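Local coordinates for protein Ta0487 (Thermoplasma acidophilum, PDB 3KBQ) that is of unknown function but belongs to the CinA family, this piece being its probable molybdopterin-binding domain, at residues E82-C87 / C140-K145; M101-K104 / D110-P113. One frame throughout, in Å; residues are numbered along the deposited sequence.

Interaction 1 (E82-C87 / C140-K145); sequences EGFAKC and CAVGGK
A chi1 of 177° sets the ring of F84 opposite its own backbone N and carries it from helix 80-87 across to C140 and V142 of strand 137-142, where C140 holds SG anti to its own carbonyl carbon (chi1 -46°), bringing SG to 3.8 Å from CE2 of F84. The methylene takes part as well, CB of C140 lying 3.9 Å from the same CE2. The pair illustrates how an alpha/beta domain, here the probable molybdopterin-binding domain of a CinA-family protein, packs a helix against its mixed sheet, with an aromatic residue at the interface. The backbones stay well apart, the CA atoms of F84 and C140 being 9.9 Å from each other, and the ring spans the interval. This is a sulfur-aromatic contact of oblique geometry: SG of C140 lies 4.7 Å from the centroid of the F84 ring and 44° off its normal. That sulfur is also half of the disulfide to C125, which ties strand 137-142 to its neighbour 125-128 and limits the freedom of the C140 side chain. V142 meets the far end of the same ring differently, its CG2 methyl standing at the edge, near the ring plane. Directly after the strand the chain reverses in a type II' turn running from V142 to K145, with G143 taking the positive phi of its second position. Elsewhere F84 packs on V147 and I149 of strand 145-150 and meets F56 of helix 49-62 edge to face. Its outermost atom, CZ, comes to 3.9 Å from CG2 of V142.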
ATOM      1  N   GLU B  82      -9.804  16.300  -3.867  1.00 22.65           N
ATOM      2  CA  GLU B  82     -10.044  16.522  -5.280  1.00 23.67           C
ATOM      3  C   GLU B  82      -9.904  15.211  -6.072  1.00 23.09           C
ATOM      4  O   GLU B  82     -10.676  14.948  -6.996  1.00 22.17           O
ATOM      5  CB  GLU B  82      -9.077  17.585  -5.823  1.00 24.38           C
ATOM      6  CG  GLU B  82      -9.390  18.021  -7.270  1.00 26.72           C
ATOM      7  CD  GLU B  82      -8.465  19.139  -7.790  1.00 30.61           C
ATOM      8  OE1 GLU B  82      -7.594  19.663  -7.038  1.00 30.25           O
ATOM      9  OE2 GLU B  82      -8.595  19.467  -8.974  1.00 30.58           O
ATOM     10  N   GLY B  83      -8.872  14.428  -5.766  1.00 22.82           N
ATOM     11  CA  GLY B  83      -8.719  13.116  -6.425  1.00 21.79           C
ATOM     12  C   GLY B  83      -9.933  12.226  -6.189  1.00 22.06           C
ATOM     13  O   GLY B  83     -10.382  11.540  -7.095  1.00 21.47           O
ATOM     14  N   PHE B  84     -10.425  12.209  -4.954  1.00 22.07           N
ATOM     15  CA  PHE B  84     -11.631  11.469  -4.612  1.00 23.63           C
ATOM     16  C   PHE B  84     -12.867  11.966  -5.378  1.00 24.15           C
ATOM     17  O   PHE B  84     -13.575  11.154  -5.946  1.00 23.89           O
ATOM     18  CB  PHE B  84     -11.946  11.506  -3.121  1.00 23.96           C
ATOM     19  CG  PHE B  84     -13.232  10.811  -2.780  1.00 24.90           C
ATOM     20  CD1 PHE B  84     -13.300   9.412  -2.819  1.00 25.05           C
ATOM     21  CD2 PHE B  84     -14.376  11.533  -2.459  1.00 25.86           C
ATOM     22  CE1 PHE B  84     -14.511   8.731  -2.523  1.00 25.41           C
ATOM     23  CE2 PHE B  84     -15.604  10.857  -2.161  1.00 24.25           C
ATOM     24  CZ  PHE B  84     -15.645   9.455  -2.186  1.00 23.18           C
ATOM     25  N   ALA B  85     -13.109  13.275  -5.390  1.00 23.84           N
ATOM     26  CA  ALA B  85     -14.219  13.874  -6.189  1.00 25.41           C
ATOM     27  C   ALA B  85     -14.200  13.466  -7.658  1.00 26.18           C
ATOM     28  O   ALA B  85     -15.237  13.095  -8.234  1.00 24.01           O
ATOM     29  CB  ALA B  85     -14.165  15.391  -6.123  1.00 24.32           C
ATOM     30  N   LYS B  86     -13.012  13.549  -8.251  1.00 26.26           N
ATOM     31  CA  LYS B  86     -12.833  13.268  -9.671  1.00 28.52           C
ATOM     32  C   LYS B  86     -13.172  11.824  -9.899  1.00 28.60           C
ATOM     33  O   LYS B  86     -13.857  11.461 -10.845  1.00 27.37           O
ATOM     34  CB  LYS B  86     -11.374  13.515 -10.074  1.00 29.45           C
ATOM     35  CG  LYS B  86     -11.099  13.321 -11.543  1.00 32.65           C
ATOM     36  CD  LYS B  86      -9.569  13.287 -11.794  1.00 39.86           C
ATOM     37  CE  LYS B  86      -9.306  13.429 -13.277  1.00 43.95           C
ATOM     38  NZ  LYS B  86      -8.205  14.387 -13.451  1.00 46.87           N
ATOM     39  N   CYS B  87     -12.721  10.967  -9.001  1.00 29.09           N
ATOM     40  CA  CYS B  87     -12.914   9.575  -9.282  1.00 29.16           C
ATOM     41  C   CYS B  87     -14.371   9.113  -9.091  1.00 29.61           C
ATOM     42  O   CYS B  87     -14.753   8.111  -9.662  1.00 29.20           O
ATOM     43  CB  CYS B  87     -11.919   8.726  -8.541  1.00 29.25           C
ATOM     44  SG  CYS B  87     -12.487   8.258  -6.890  1.00 35.79           S
ATOM     45  N   CYS B 140     -17.993  10.013   3.518  1.00 27.31           N
ATOM     46  CA  CYS B 140     -18.676  10.062   2.261  1.00 27.85           C
ATOM     47  C   CYS B 140     -19.457   8.778   2.127  1.00 28.64           C
ATOM     48  O   CYS B 140     -19.074   7.722   2.705  1.00 28.52           O
ATOM     49  CB  CYS B 140     -17.644  10.185   1.144  1.00 27.96           C
ATOM     50  SG  CYS B 140     -16.389  11.473   1.548  1.00 31.46           S
ATOM     51  N   ALA B 141     -20.557   8.848   1.393  1.00 27.51           N
ATOM     52  CA  ALA B 141     -21.261   7.599   1.032  1.00 28.20           C
ATOM     53  C   ALA B 141     -21.220   7.470  -0.500  1.00 27.82           C
ATOM     54  O   ALA B 141     -21.461   8.442  -1.226  1.00 28.92           O
ATOM     55  CB  ALA B 141     -22.686   7.620   1.548  1.00 27.81           C
ATOM     56  N   VAL B 142     -20.849   6.296  -0.976  1.00 26.67           N
ATOM     57  CA  VAL B 142     -20.856   5.989  -2.397  1.00 26.54           C
ATOM     58  C   VAL B 142     -21.758   4.758  -2.503  1.00 25.59           C
ATOM     59  O   VAL B 142     -21.354   3.649  -2.120  1.00 23.93           O
ATOM     60  CB  VAL B 142     -19.417   5.674  -2.925  1.00 26.48           C
ATOM     61  CG1 VAL B 142     -19.427   5.462  -4.461  1.00 29.11           C
ATOM     62  CG2 VAL B 142     -18.450   6.770  -2.565  1.00 25.74           C
ATOM     63  N   GLY B 143     -22.947   4.959  -3.057  1.00 25.65           N
ATOM     64  CA  GLY B 143     -24.116   4.049  -2.860  1.00 25.13           C
ATOM     65  C   GLY B 143     -24.172   3.644  -1.381  1.00 25.74           C
ATOM     66  O   GLY B 143     -24.185   4.502  -0.489  1.00 26.43           O
ATOM     67  N   GLY B 144     -24.095   2.353  -1.112  1.00 25.34           N
ATOM     68  CA  GLY B 144     -24.118   1.843   0.258  1.00 25.57           C
ATOM     69  C   GLY B 144     -22.739   1.691   0.870  1.00 25.32           C
ATOM     70  O   GLY B 144     -22.599   1.131   1.967  1.00 25.93           O
ATOM     71  N   LYS B 145     -21.710   2.177   0.182  1.00 23.01           N
ATOM     72  CA  LYS B 145     -20.345   2.036   0.705  1.00 23.63           C
ATOM     73  C   LYS B 145     -19.968   3.282   1.483  1.00 22.94           C
ATOM     74  O   LYS B 145     -20.536   4.334   1.249  1.00 23.57           O
ATOM     75  CB  LYS B 145     -19.332   1.766  -0.420  1.00 21.92           C
ATOM     76  CG  LYS B 145     -19.561   0.391  -1.052  1.00 24.62           C
ATOM     77  CD  LYS B 145     -18.675   0.195  -2.329  1.00 24.26           C
ATOM     78  CE  LYS B 145     -19.032  -1.153  -3.009  1.00 25.31           C
ATOM     79  NZ  LYS B 145     -18.172  -2.316  -2.564  1.00 23.60           N
TER

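Interaction 2 (M101-K104 / D110-P113); sequences MIKK and DLTP
K103 on helix 96-106 and L111 in the loop that follows have the nearest CA atoms of the two segments, 7.3 Å apart, as the chain turns back past the helix it has just left. The contact is made by side chains, and L111 supplies all of one side of it. Both its methyl groups are used, in different ways. CD2 goes to I102, lying 3.8 Å from that residue's CG2, the branch held anti to the backbone N. Both CD2 and CD1 lie against CG of K103, the CD2 to CG distance being 4.1 Å. Each helix side chain crosses the leucine at about a right angle; K103 meets it with CG, near the root of its chain, and runs on extended beyond. Replacing L111 with an alanine would probably uncover CG2 of I102 and the base of K103, letting the loop drift from the helix. I102, which is buried, also packs on M118, A119 and P136. Just beyond L111, T112 holds the N-cap position of helix 113-116, its OG1 making a weak hydrogen bond to N of R115. The arrangement is that of a short loop folded back on helix 96-106 before helix 113-116, held by a small apolar cluster and followed by a threonine N-cap.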
ATOM      1  N   MET B 101     -15.658  26.776   9.957  1.00 37.53           N
ATOM      2  CA  MET B 101     -14.713  26.051  10.843  1.00 38.58           C
ATOM      3  C   MET B 101     -13.294  26.624  10.627  1.00 38.39           C
ATOM      4  O   MET B 101     -12.622  27.075  11.569  1.00 37.69           O
ATOM      5  CB  MET B 101     -14.700  24.539  10.566  1.00 40.07           C
ATOM      6  CG  MET B 101     -16.092  23.812  10.395  1.00 44.88           C
ATOM      7  SD  MET B 101     -16.178  21.950  10.512  1.00 56.38           S
ATOM      8  CE  MET B 101     -14.930  21.335   9.403  1.00 49.87           C
ATOM      9  N   ILE B 102     -12.859  26.621   9.362  1.00 37.49           N
ATOM     10  CA  ILE B 102     -11.497  27.014   9.006  1.00 35.86           C
ATOM     11  C   ILE B 102     -11.082  28.452   9.385  1.00 36.17           C
ATOM     12  O   ILE B 102      -9.994  28.662   9.963  1.00 35.65           O
ATOM     13  CB  ILE B 102     -11.200  26.688   7.526  1.00 36.02           C
ATOM     14  CG1 ILE B 102     -11.202  25.152   7.357  1.00 33.87           C
ATOM     15  CG2 ILE B 102      -9.820  27.275   7.121  1.00 33.22           C
ATOM     16  CD1 ILE B 102     -11.567  24.644   5.997  1.00 34.19           C
ATOM     17  N   LYS B 103     -11.926  29.425   9.049  1.00 36.16           N
ATOM     18  CA  LYS B 103     -11.685  30.842   9.380  1.00 37.49           C
ATOM     19  C   LYS B 103     -11.566  31.067  10.894  1.00 38.50           C
ATOM     20  O   LYS B 103     -10.727  31.845  11.352  1.00 38.26           O
ATOM     21  CB  LYS B 103     -12.815  31.722   8.837  1.00 36.53           C
ATOM     22  CG  LYS B 103     -12.722  31.994   7.360  1.00 36.38           C
ATOM     23  CD  LYS B 103     -14.022  32.608   6.823  1.00 35.29           C
ATOM     24  CE  LYS B 103     -13.845  32.969   5.353  1.00 34.37           C
ATOM     25  NZ  LYS B 103     -15.098  33.476   4.725  1.00 32.75           N
ATOM     26  N   LYS B 104     -12.416  30.375  11.643  1.00 40.10           N
ATOM     27  CA  LYS B 104     -12.373  30.416  13.097  1.00 43.03           C
ATOM     28  C   LYS B 104     -11.020  29.908  13.580  1.00 44.30           C
ATOM     29  O   LYS B 104     -10.385  30.542  14.400  1.00 44.87           O
ATOM     30  CB  LYS B 104     -13.507  29.572  13.676  1.00 43.08           C
ATOM     31  CG  LYS B 104     -14.152  30.178  14.915  1.00 45.98           C
ATOM     32  CD  LYS B 104     -14.267  31.718  14.794  1.00 48.85           C
ATOM     33  CE  LYS B 104     -15.281  32.316  15.757  1.00 49.80           C
ATOM     34  NZ  LYS B 104     -15.074  31.799  17.141  1.00 51.30           N
ATOM     35  N   ASP B 110      -9.441  36.330   5.776  1.00 46.43           N
ATOM     36  CA  ASP B 110      -8.767  36.229   4.483  1.00 44.06           C
ATOM     37  C   ASP B 110      -7.747  35.086   4.500  1.00 41.96           C
ATOM     38  O   ASP B 110      -6.607  35.263   4.963  1.00 42.10           O
ATOM     39  CB  ASP B 110      -8.051  37.560   4.193  1.00 44.92           C
ATOM     40  CG  ASP B 110      -7.959  37.889   2.702  1.00 46.82           C
ATOM     41  OD1 ASP B 110      -8.172  36.986   1.847  1.00 47.87           O
ATOM     42  OD2 ASP B 110      -7.672  39.078   2.394  1.00 49.55           O
ATOM     43  N   LEU B 111      -8.173  33.916   4.007  1.00 38.05           N
ATOM     44  CA  LEU B 111      -7.337  32.732   3.869  1.00 34.57           C
ATOM     45  C   LEU B 111      -6.498  32.790   2.586  1.00 32.30           C
ATOM     46  O   LEU B 111      -6.938  33.364   1.590  1.00 31.42           O
ATOM     47  CB  LEU B 111      -8.263  31.507   3.785  1.00 34.89           C
ATOM     48  CG  LEU B 111      -8.817  30.746   5.011  1.00 35.56           C
ATOM     49  CD1 LEU B 111      -8.819  31.550   6.293  1.00 34.49           C
ATOM     50  CD2 LEU B 111     -10.217  30.211   4.707  1.00 35.40           C
ATOM     51  N   THR B 112      -5.320  32.170   2.574  1.00 29.62           N
ATOM     52  CA  THR B 112      -4.660  31.889   1.302  1.00 27.73           C
ATOM     53  C   THR B 112      -5.531  30.900   0.457  1.00 26.35           C
ATOM     54  O   THR B 112      -6.345  30.137   1.017  1.00 25.46           O
ATOM     55  CB  THR B 112      -3.231  31.280   1.508  1.00 28.35           C
ATOM     56  OG1 THR B 112      -3.348  30.055   2.218  1.00 30.43           O
ATOM     57  CG2 THR B 112      -2.282  32.230   2.293  1.00 28.49           C
ATOM     58  N   PRO B 113      -5.346  30.886  -0.884  1.00 24.95           N
ATOM     59  CA  PRO B 113      -5.991  29.887  -1.756  1.00 24.08           C
ATOM     60  C   PRO B 113      -5.871  28.427  -1.274  1.00 23.96           C
ATOM     61  O   PRO B 113      -6.864  27.656  -1.298  1.00 22.64           O
ATOM     62  CB  PRO B 113      -5.234  30.070  -3.079  1.00 23.70           C
ATOM     63  CG  PRO B 113      -4.931  31.520  -3.110  1.00 23.97           C
ATOM     64  CD  PRO B 113      -4.583  31.882  -1.674  1.00 24.63           C
TER

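The two contacts work at different scales of the same domain. Interaction 1 joins residues far apart in sequence, in the buried region between helix 80-87 and the sheet, its centre about 10 Å from the centre of the chain. Interaction 2 is local, with five residues between its segments, and its centre lies about 20 Å from the centre of the chain. Along the chain it is nested inside the loop that interaction 1 closes, so the excursion containing helix 96-106 leaves and returns between F84 and C140. Their centres are 25 Å apart and their nearest atoms about 10 Å, without touching. Neither includes a bound ligand, and both are best read as structural packing.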